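Local coordinates for NBS-LRR class disease resistance protein (Oryza sativa subsp. japonica, PDB 6FU9) that probably acts as an intracellular immune receptor in rice, here represented by a heavy-metal-associated (HMA)-like domain bound to another protein, at residues I9-P14 with V47-D52. Sequence-based numbering, arbitrary orientation.
Sequences IVFKIP and VVVVGD
Val47 pairs with Phe11 through two backbone hydrogen bonds, Val47 N to Phe11 O at 2.8 Å and Phe11 N to Val47 O at 2.9 Å. Val47 O also takes a weak CA-H...O contact from Val10 CA at 3.4 Å, beside the hydrogen bond from Phe11 N. In Val47, chi1 178° sets CG1 opposite the backbone N and CG2 opposite the carbonyl carbon, and CG2 meets Ile13 CD1 at 3.8 Å, where segment 9-14 has left its strand. Val48 faces Val10 on the reverse side of the sheet, their isopropyl groups side by side and Val48 CG2 4.1 Å from Val10 CG1; Val48 also packs against a polar side chain of the partner protein. These are the two central strands of the antiparallel sheet in a ferredoxin-like βαββαβ fold, the HMA-domain topology, with strand 71-77 beyond 7-12 and strand 34-40 beyond 46-51. Val49 closes a second hydrogen-bonded pair with Ile9: Val49 N to Ile9 O is 2.8 Å, and Ile9 N returns a hydrogen bond to Val49 O at 2.9 Å. Val49 CG2 sits at the edge of the Phe11 ring, 4.2 Å from Phe11 CE2, while Leu59, Val60 and Leu63 of helix 56-66 also touch Phe11.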
# COMPACT_ATOMS: atom_id res chain seq x y z
N ILE A 9 -6.28 1.28 -3.54
CA ILE A 9 -6.23 -0.15 -3.49
C ILE A 9 -4.79 -0.56 -3.78
O ILE A 9 -4.21 -0.11 -4.78
CB ILE A 9 -7.11 -0.81 -4.54
CG1 ILE A 9 -8.58 -0.33 -4.42
CG2 ILE A 9 -7.02 -2.31 -4.42
CD1 ILE A 9 -9.42 -0.63 -5.60
N VAL A 10 -4.20 -1.37 -2.92
CA VAL A 10 -2.82 -1.86 -3.14
C VAL A 10 -2.86 -3.34 -3.31
O VAL A 10 -3.45 -4.06 -2.44
CB VAL A 10 -1.89 -1.47 -2.00
CG1 VAL A 10 -0.42 -1.86 -2.36
CG2 VAL A 10 -1.95 0.01 -1.67
N PHE A 11 -2.23 -3.83 -4.39
CA PHE A 11 -2.04 -5.24 -4.63
C PHE A 11 -0.57 -5.60 -4.42
O PHE A 11 0.31 -4.75 -4.66
CB PHE A 11 -2.44 -5.64 -6.04
CG PHE A 11 -3.88 -5.38 -6.39
CD1 PHE A 11 -4.86 -6.26 -5.97
CD2 PHE A 11 -4.27 -4.30 -7.13
CE1 PHE A 11 -6.20 -6.06 -6.29
CE2 PHE A 11 -5.59 -4.08 -7.45
CZ PHE A 11 -6.55 -4.97 -7.03
N LYS A 12 -0.33 -6.83 -4.00
CA LYS A 12 1.01 -7.45 -4.06
C LYS A 12 0.95 -8.45 -5.17
O LYS A 12 0.11 -9.36 -5.19
CB LYS A 12 1.36 -8.04 -2.70
CG LYS A 12 1.81 -6.99 -1.67
CD LYS A 12 3.28 -6.48 -1.74
CE LYS A 12 4.21 -7.44 -1.04
NZ LYS A 12 5.63 -7.07 -1.19
N ILE A 13 1.88 -8.31 -6.15
CA ILE A 13 1.92 -9.23 -7.32
C ILE A 13 3.36 -9.53 -7.52
O ILE A 13 4.11 -8.65 -7.96
CB ILE A 13 1.31 -8.62 -8.60
CG1 ILE A 13 0.03 -7.83 -8.32
CG2 ILE A 13 1.08 -9.70 -9.62
CD1 ILE A 13 -0.66 -7.26 -9.55
N PRO A 14 3.78 -10.74 -7.17
CA PRO A 14 5.13 -11.13 -7.60
C PRO A 14 5.30 -10.82 -9.12
O PRO A 14 4.46 -11.19 -9.92
CB PRO A 14 5.15 -12.63 -7.33
CG PRO A 14 4.26 -12.75 -6.15
CD PRO A 14 3.13 -11.79 -6.40
N VAL A 47 1.42 -2.82 -6.36
CA VAL A 47 0.75 -2.06 -7.40
C VAL A 47 -0.27 -1.20 -6.69
O VAL A 47 -1.21 -1.75 -6.09
CB VAL A 47 0.08 -2.98 -8.39
CG1 VAL A 47 -0.68 -2.21 -9.45
CG2 VAL A 47 1.14 -3.93 -9.02
N VAL A 48 -0.03 0.09 -6.64
CA VAL A 48 -0.84 1.06 -5.91
C VAL A 48 -1.76 1.75 -6.90
O VAL A 48 -1.29 2.40 -7.84
CB VAL A 48 0.03 2.07 -5.13
CG1 VAL A 48 -0.92 3.02 -4.37
CG2 VAL A 48 1.03 1.43 -4.23
N VAL A 49 -3.07 1.63 -6.66
CA VAL A 49 -4.11 2.09 -7.54
C VAL A 49 -4.97 3.14 -6.88
O VAL A 49 -5.44 2.90 -5.75
CB VAL A 49 -4.96 0.93 -8.02
CG1 VAL A 49 -5.91 1.37 -9.10
CG2 VAL A 49 -4.11 -0.27 -8.43
N VAL A 50 -5.19 4.26 -7.50
CA VAL A 50 -6.06 5.32 -6.97
C VAL A 50 -7.11 5.63 -7.97
O VAL A 50 -6.87 5.74 -9.16
CB VAL A 50 -5.22 6.57 -6.64
CG1 VAL A 50 -6.03 7.76 -6.33
CG2 VAL A 50 -4.25 6.25 -5.47
N GLY A 51 -8.34 5.85 -7.51
CA GLY A 51 -9.40 6.24 -8.41
C GLY A 51 -10.75 6.34 -7.73
O GLY A 51 -10.83 6.59 -6.53
N ASP A 52 -11.80 6.25 -8.53
CA ASP A 52 -13.16 6.46 -8.05
C ASP A 52 -14.09 5.52 -8.77
O ASP A 52 -14.24 5.58 -9.96
CB ASP A 52 -13.54 7.95 -8.23
CG ASP A 52 -14.99 8.28 -7.81
OD1 ASP A 52 -15.56 7.59 -6.93
OD2 ASP A 52 -15.52 9.30 -8.31